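Local coordinates for molybdopterin-guanine dinucleotide biosynthesis adapter protein (Escherichia coli, PDB 1NP6) that binds GTP, hydrolyses it weakly and may act as an adapter for efficient biosynthesis and use of the molybdopterin-guanine dinucleotide form of the molybdenum cofactor, at residues H44-M47 with D48-K51; D55-E58 with L59-G63; E84-D88 with L89-A93. All coordinates share one frame; numbering follows the deposited sequence.

Contact 1. Residues H44-M47 with D48-K51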
loop_
_atom_site.group_PDB
_atom_site.type_symbol
_atom_site.label_atom_id
_atom_site.label_comp_id
_atom_site.label_asym_id
_atom_site.label_seq_id
_atom_site.Cartn_x
_atom_site.Cartn_y
_atom_site.Cartn_z
ATOM N N HIS B 44 12.874 -8.532 -6.321
ATOM C CA HIS B 44 13.111 -9.913 -5.899
ATOM C C HIS B 44 13.508 -10.018 -4.425
ATOM O O HIS B 44 13.759 -11.118 -3.919
ATOM C CB HIS B 44 14.146 -10.592 -6.809
ATOM C CG HIS B 44 13.645 -10.841 -8.196
ATOM N ND1 HIS B 44 12.780 -11.873 -8.498
ATOM C CD2 HIS B 44 13.872 -10.187 -9.358
ATOM C CE1 HIS B 44 12.502 -11.845 -9.790
ATOM N NE2 HIS B 44 13.151 -10.832 -10.333
ATOM N N HIS B 45 13.544 -8.878 -3.736
ATOM C CA HIS B 45 13.922 -8.855 -2.321
ATOM C C HIS B 45 12.739 -9.134 -1.365
ATOM O O HIS B 45 11.572 -9.171 -1.784
ATOM C CB HIS B 45 14.681 -7.556 -1.972
ATOM N N ASP B 46 13.058 -9.335 -0.091
ATOM C CA ASP B 46 12.061 -9.601 0.956
ATOM C C ASP B 46 11.536 -8.282 1.520
ATOM O O ASP B 46 12.233 -7.610 2.275
ATOM C CB ASP B 46 12.692 -10.467 2.060
ATOM C CG ASP B 46 11.714 -10.858 3.170
ATOM O OD1 ASP B 46 10.537 -10.438 3.170
ATOM O OD2 ASP B 46 12.060 -11.593 4.114
ATOM N N MET B 47 10.302 -7.932 1.158
ATOM C CA MET B 47 9.682 -6.659 1.559
ATOM C C MET B 47 9.456 -6.496 3.078
ATOM O O MET B 47 9.247 -5.380 3.554
ATOM C CB MET B 47 8.374 -6.426 0.762
ATOM C CG MET B 47 8.622 -6.362 -0.762
ATOM S SD MET B 47 7.187 -6.221 -1.816
ATOM C CE MET B 47 6.534 -4.684 -1.212
ATOM N N ASP B 48 9.539 -7.598 3.829
ATOM C CA ASP B 48 9.397 -7.584 5.293
ATOM C C ASP B 48 10.540 -6.835 5.993
ATOM O O ASP B 48 10.376 -6.386 7.124
ATOM C CB ASP B 48 9.384 -9.010 5.858
ATOM C CG ASP B 48 8.028 -9.704 5.736
ATOM O OD1 ASP B 48 6.991 -9.048 5.465
ATOM O OD2 ASP B 48 7.922 -10.925 5.924
ATOM N N VAL B 49 11.691 -6.736 5.330
ATOM C CA VAL B 49 12.910 -6.148 5.918
ATOM C C VAL B 49 12.900 -4.609 6.180
ATOM O O VAL B 49 13.224 -4.191 7.294
ATOM C CB VAL B 49 14.206 -6.643 5.178
ATOM C CG1 VAL B 49 15.458 -5.873 5.642
ATOM C CG2 VAL B 49 14.404 -8.157 5.379
ATOM N N ASP B 50 12.559 -3.786 5.176
ATOM C CA ASP B 50 12.295 -2.325 5.350
ATOM C C ASP B 50 10.849 -2.186 5.884
ATOM O O ASP B 50 10.071 -3.069 5.601
ATOM C CB ASP B 50 12.506 -1.576 4.030
ATOM C CG ASP B 50 12.811 -2.504 2.862
ATOM O OD1 ASP B 50 11.942 -3.330 2.502
ATOM O OD2 ASP B 50 13.893 -2.471 2.238
ATOM N N LYS B 51 10.386 -1.117 6.546
ATOM C CA LYS B 51 10.271 0.277 6.083
ATOM C C LYS B 51 9.717 0.419 4.654
ATOM O O LYS B 51 10.478 0.549 3.696
ATOM C CB LYS B 51 11.492 1.155 6.386
ATOM C CG LYS B 51 11.136 2.330 7.308
ATOM C CD LYS B 51 12.373 2.892 8.018
ATOM C CE LYS B 51 12.034 4.159 8.803
ATOM N NZ LYS B 51 11.409 3.861 10.132
HETATM O O HOH W 1 10.156 -12.669 5.544
#
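Asp46 to Val49 form a type I beta turn, closed by a nearly straight hydrogen bond from Val49 N to Asp46 O (3.2 Å, N-H...O 168°). Asp46 adds a second bond through its side chain. With CG anti to the backbone N (chi1 -177°), the carboxylate folds over the turn and OD1 accepts from Asp48 N at 3.1 Å. This makes an Asx turn nested in the beta turn. The N-H meets OD1 from above the carboxylate plane, 49° out of it. The Asp46 and Asp48 carboxylates come close, with Asp46 OD1 and Asp48 OD2 3.8 Å apart. Water 1 bridges them, donating to Asp46 OD2 at 2.6 Å and to Asp48 OD2 at 2.9 Å. Arg74 of the second subunit forms a salt bridge with Asp46 and a long, weak ion pair with Asp48, so it probably offsets part of the negative charge. Met47 packs on Ser71 of that subunit. Asp50 and Lys51, just after the turn, are predicted to belong to the GTP site. The turn lies at the surface in the loop between strand 37-42 and helix 53-61, and Asp48 OD1 ties it to that helix by a salt bridge to Arg60.

Contact 2. Residues D55-E58 with L59-G63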
loop_
_atom_site.group_PDB
_atom_site.type_symbol
_atom_site.label_atom_id
_atom_site.label_comp_id
_atom_site.label_asym_id
_atom_site.label_seq_id
_atom_site.Cartn_x
_atom_site.Cartn_y
_atom_site.Cartn_z
ATOM N N ASP B 55 6.926 -2.171 9.588
ATOM C CA ASP B 55 5.900 -1.536 10.418
ATOM C C ASP B 55 4.664 -2.420 10.573
ATOM O O ASP B 55 3.991 -2.350 11.596
ATOM C CB ASP B 55 5.448 -0.196 9.828
ATOM C CG ASP B 55 6.550 0.870 9.820
ATOM O OD1 ASP B 55 7.535 0.761 10.586
ATOM O OD2 ASP B 55 6.498 1.868 9.068
ATOM N N SER B 56 4.363 -3.232 9.556
ATOM C CA SER B 56 3.174 -4.092 9.586
ATOM C C SER B 56 3.477 -5.581 9.809
ATOM O O SER B 56 2.552 -6.414 9.792
ATOM C CB SER B 56 2.338 -3.907 8.303
ATOM O OG SER B 56 3.002 -4.390 7.138
ATOM N N TYR B 57 4.750 -5.910 10.049
ATOM C CA TYR B 57 5.206 -7.317 10.064
ATOM C C TYR B 57 4.505 -8.183 11.111
ATOM O O TYR B 57 3.940 -9.249 10.778
ATOM C CB TYR B 57 6.738 -7.414 10.181
ATOM C CG TYR B 57 7.272 -8.825 10.324
ATOM C CD1 TYR B 57 7.394 -9.661 9.219
ATOM C CD2 TYR B 57 7.644 -9.323 11.569
ATOM C CE1 TYR B 57 7.887 -10.961 9.349
ATOM C CE2 TYR B 57 8.127 -10.621 11.714
ATOM C CZ TYR B 57 8.252 -11.430 10.600
ATOM O OH TYR B 57 8.731 -12.714 10.745
ATOM N N GLU B 58 4.504 -7.731 12.364
ATOM C CA GLU B 58 3.846 -8.504 13.439
ATOM C C GLU B 58 2.351 -8.828 13.207
ATOM O O GLU B 58 1.897 -9.946 13.475
ATOM C CB GLU B 58 4.033 -7.840 14.808
ATOM C CG GLU B 58 5.466 -7.423 15.120
ATOM C CD GLU B 58 6.338 -8.555 15.640
ATOM O OE1 GLU B 58 5.830 -9.677 15.869
ATOM O OE2 GLU B 58 7.550 -8.316 15.821
ATOM N N LEU B 59 1.594 -7.856 12.713
ATOM C CA LEU B 59 0.163 -8.040 12.459
ATOM C C LEU B 59 -0.111 -9.027 11.318
ATOM O O LEU B 59 -1.073 -9.811 11.377
ATOM C CB LEU B 59 -0.483 -6.680 12.143
ATOM C CG LEU B 59 -1.376 -5.932 13.146
ATOM C CD1 LEU B 59 -1.384 -6.507 14.572
ATOM C CD2 LEU B 59 -0.986 -4.465 13.154
ATOM N N ARG B 60 0.721 -8.977 10.277
ATOM C CA ARG B 60 0.586 -9.895 9.139
ATOM C C ARG B 60 1.060 -11.298 9.546
ATOM O O ARG B 60 0.480 -12.300 9.118
ATOM C CB ARG B 60 1.377 -9.389 7.914
ATOM C CG ARG B 60 0.663 -8.295 7.124
ATOM C CD ARG B 60 1.428 -7.769 5.904
ATOM N NE ARG B 60 2.674 -7.085 6.297
ATOM C CZ ARG B 60 3.899 -7.590 6.122
ATOM N NH1 ARG B 60 4.055 -8.783 5.539
ATOM N NH2 ARG B 60 4.978 -6.907 6.543
ATOM N N LYS B 61 2.113 -11.357 10.371
ATOM C CA LYS B 61 2.582 -12.629 10.946
ATOM C C LYS B 61 1.489 -13.325 11.765
ATOM O O LYS B 61 1.409 -14.555 11.764
ATOM C CB LYS B 61 3.833 -12.415 11.815
ATOM C CG LYS B 61 4.809 -13.589 11.843
ATOM C CD LYS B 61 5.625 -13.610 13.132
ATOM C CE LYS B 61 6.196 -14.995 13.413
ATOM N NZ LYS B 61 7.488 -14.929 14.160
ATOM N N ALA B 62 0.641 -12.549 12.447
ATOM C CA ALA B 62 -0.473 -13.124 13.225
ATOM C C ALA B 62 -1.711 -13.502 12.396
ATOM O O ALA B 62 -2.613 -14.172 12.903
ATOM C CB ALA B 62 -0.870 -12.211 14.359
ATOM N N GLY B 63 -1.768 -13.049 11.143
ATOM C CA GLY B 63 -2.854 -13.409 10.249
ATOM C C GLY B 63 -3.582 -12.283 9.531
ATOM O O GLY B 63 -4.512 -12.551 8.769
HETATM O O HOH W 2 2.608 -4.731 12.827
#
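Most of helix 53-61, with the Schellman turn that follows it, carries this contact, and Ser56 and Arg60 meet on it one turn apart. The backbone follows the helical i to i+4 pattern, with Arg60 N bonded to Ser56 O at 3.2 Å and Lys61 N to Tyr57 O at 2.8 Å. Ala62 N reaches Glu58 O at 3.1 Å. Gly63, at positive phi, follows the helix in a Schellman motif, its N bonding back to Arg60 O and weakly to Leu59 O. The Arg60 chain bends at chi3 (-65°), which turns the guanidinium back along the helix to Ser56. Its NE donates to Ser56 OG at 2.8 Å, with OG at the edge of the group and 10° out of its plane. NH2 adds a weak bond to the same OG at 3.3 Å. Further along, Lys61 CD lies 4.0 Å from Tyr57 OH, the two side chains meeting at a slant. Beyond the two segments, NH1 reaches the carboxylates of Asp48 and Glu80, and NH2 bonds weakly to Gly53 O, of a residue predicted to bind GTP. Replacing Arg60 by an alanine removes both donors to Ser56 OG and would probably leave Asp48 and Glu80 without their shared cation. So many partners are likely to limit the rotation of the guanidinium and to pay for burying its charge.

Contact 3. Residues E84-D88 with L89-A93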
loop_
_atom_site.group_PDB
_atom_site.type_symbol
_atom_site.label_atom_id
_atom_site.label_comp_id
_atom_site.label_asym_id
_atom_site.label_seq_id
_atom_site.Cartn_x
_atom_site.Cartn_y
_atom_site.Cartn_z
ATOM N N GLU B 84 -0.330 -17.176 -4.961
ATOM C CA GLU B 84 0.221 -16.719 -6.241
ATOM C C GLU B 84 0.568 -15.224 -6.265
ATOM O O GLU B 84 -0.176 -14.386 -5.749
ATOM C CB GLU B 84 -0.708 -17.086 -7.415
ATOM C CG GLU B 84 -2.087 -16.435 -7.384
ATOM C CD GLU B 84 -2.794 -16.424 -8.734
ATOM O OE1 GLU B 84 -2.125 -16.361 -9.791
ATOM O OE2 GLU B 84 -4.043 -16.466 -8.736
ATOM N N GLU B 85 1.706 -14.916 -6.874
ATOM C CA GLU B 85 2.173 -13.549 -7.072
ATOM C C GLU B 85 1.166 -12.690 -7.847
ATOM O O GLU B 85 0.497 -13.177 -8.768
ATOM C CB GLU B 85 3.511 -13.579 -7.817
ATOM C CG GLU B 85 4.246 -12.246 -7.867
ATOM C CD GLU B 85 5.565 -12.332 -8.603
ATOM O OE1 GLU B 85 5.841 -13.379 -9.219
ATOM O OE2 GLU B 85 6.332 -11.349 -8.568
ATOM N N GLU B 86 1.061 -11.417 -7.464
ATOM C CA GLU B 86 0.263 -10.442 -8.220
ATOM C C GLU B 86 1.059 -9.827 -9.387
ATOM O O GLU B 86 1.979 -9.034 -9.169
ATOM C CB GLU B 86 -0.266 -9.330 -7.290
ATOM C CG GLU B 86 -1.236 -8.372 -7.974
ATOM C CD GLU B 86 -2.507 -9.077 -8.435
ATOM O OE1 GLU B 86 -2.681 -9.245 -9.660
ATOM O OE2 GLU B 86 -3.321 -9.470 -7.573
ATOM N N LEU B 87 0.688 -10.176 -10.619
ATOM C CA LEU B 87 1.364 -9.644 -11.807
ATOM C C LEU B 87 0.429 -8.980 -12.822
ATOM O O LEU B 87 0.823 -8.709 -13.952
ATOM C CB LEU B 87 2.189 -10.735 -12.497
ATOM C CG LEU B 87 3.320 -11.417 -11.724
ATOM C CD1 LEU B 87 3.682 -12.723 -12.422
ATOM C CD2 LEU B 87 4.547 -10.518 -11.615
ATOM N N ASP B 88 -0.804 -8.718 -12.408
ATOM C CA ASP B 88 -1.823 -8.108 -13.268
ATOM C C ASP B 88 -1.625 -6.594 -13.240
ATOM O O ASP B 88 -2.041 -5.932 -12.293
ATOM C CB ASP B 88 -3.191 -8.506 -12.714
ATOM C CG ASP B 88 -4.364 -8.126 -13.615
ATOM O OD1 ASP B 88 -4.296 -7.150 -14.398
ATOM O OD2 ASP B 88 -5.441 -8.755 -13.557
ATOM N N LEU B 89 -0.969 -6.072 -14.275
ATOM C CA LEU B 89 -0.636 -4.647 -14.399
ATOM C C LEU B 89 -1.823 -3.701 -14.371
ATOM O O LEU B 89 -1.762 -2.649 -13.741
ATOM C CB LEU B 89 0.168 -4.388 -15.680
ATOM C CG LEU B 89 1.688 -4.566 -15.643
ATOM C CD1 LEU B 89 2.305 -4.069 -16.944
ATOM C CD2 LEU B 89 2.315 -3.862 -14.442
ATOM N N GLN B 90 -2.899 -4.044 -15.070
ATOM C CA GLN B 90 -4.054 -3.143 -15.083
ATOM C C GLN B 90 -4.769 -3.136 -13.738
ATOM O O GLN B 90 -5.338 -2.107 -13.346
ATOM C CB GLN B 90 -5.042 -3.461 -16.227
ATOM C CG GLN B 90 -4.497 -3.204 -17.653
ATOM C CD GLN B 90 -4.320 -1.721 -18.028
ATOM O OE1 GLN B 90 -3.732 -1.417 -19.067
ATOM N NE2 GLN B 90 -4.824 -0.810 -17.196
ATOM N N PHE B 91 -4.740 -4.265 -13.034
ATOM C CA PHE B 91 -5.305 -4.325 -11.692
ATOM C C PHE B 91 -4.479 -3.420 -10.766
ATOM O O PHE B 91 -5.025 -2.565 -10.056
ATOM C CB PHE B 91 -5.337 -5.763 -11.151
ATOM C CG PHE B 91 -5.847 -5.869 -9.718
ATOM C CD1 PHE B 91 -7.205 -5.718 -9.426
ATOM C CD2 PHE B 91 -4.962 -6.098 -8.671
ATOM C CE1 PHE B 91 -7.668 -5.793 -8.110
ATOM C CE2 PHE B 91 -5.408 -6.176 -7.354
ATOM C CZ PHE B 91 -6.758 -6.020 -7.066
ATOM N N LEU B 92 -3.169 -3.598 -10.805
ATOM C CA LEU B 92 -2.280 -2.827 -9.939
ATOM C C LEU B 92 -2.476 -1.323 -10.148
ATOM O O LEU B 92 -2.726 -0.602 -9.185
ATOM C CB LEU B 92 -0.820 -3.264 -10.108
ATOM C CG LEU B 92 -0.452 -4.650 -9.565
ATOM C CD1 LEU B 92 0.984 -4.995 -9.936
ATOM C CD2 LEU B 92 -0.680 -4.772 -8.054
ATOM N N ALA B 93 -2.417 -0.871 -11.403
ATOM C CA ALA B 93 -2.643 0.533 -11.740
ATOM C C ALA B 93 -4.001 1.081 -11.269
ATOM O O ALA B 93 -4.090 2.234 -10.804
ATOM C CB ALA B 93 -2.443 0.759 -13.218
HETATM O O HOH W 3 -3.320 -6.169 -16.980
#
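Asp88 meets Phe91 at the start of helix 89-95, where Asp88 is the N-cap residue. Its side chain can be followed outward from the backbone. Asp88 CB sits beside Leu89 N (3.6 Å) and Phe91 CB. CG stands anti to the backbone N (chi1 -171°), which carries the carboxylate over the first helical turn, and it comes to 3.5 Å from Phe91 CB. OD1 accepts the capping bond from Phe91 N at 3.2 Å. The N-H arrives from well above the carboxylate plane, 64° out of it. OD1 also takes a hydrogen bond from water 3 at 2.9 Å, and that water in turn accepts from Gln90 N. OD2 lies 3.8 Å from Phe91 CB, the two side chains crossing at about a right angle. The backbone of the same residue starts the regular helical bonding, as Leu92 N donates to Asp88 O at 3.0 Å.

Glu86 closes the contact from the loop side. Its CG packs against Leu92 CD2 at 3.6 Å, and the two side chains run past each other in opposite directions. Glu86 CD comes to 3.9 Å from Phe91 CD2, with the carboxylate and ring planes 37° apart, and OE1 accepts a weak hydrogen bond from Asp88 N. Trp75 of the second subunit packs on both Glu86 and Leu92. Leu89 touches Val106 of strand 103-107 and also Phe109.

Two amides at the helix start are satisfied in this way. The Phe91 N-H is held directly by Asp88 OD1, and the Gln90 N-H is held through water 3. A carboxylate at this end faces the positive pole of the helix dipole, which would be expected to stabilise the negative charge of Asp88 and, with it, the first turn.

In the fold
The contacts follow in series along the chain: a turn after strand 37-42, then helix 53-61, then the start of helix 89-95. Strands 66-70 and 74-80, which form the antiparallel sheet, come between the last two. Contacts 1 and 2 have centres 13 Å apart and touch directly. Contact 3 does not touch the others; its nearest atoms are about 6 Å from contact 1 and about 13 Å from contact 2. Helix 53-61 packs on strand 66-70, whereas helix 89-95 packs on strands 8-12 and 103-107 of the parallel sheet. All three contacts touch the second subunit, so these local caps and turns contribute surface to the MobB homodimer.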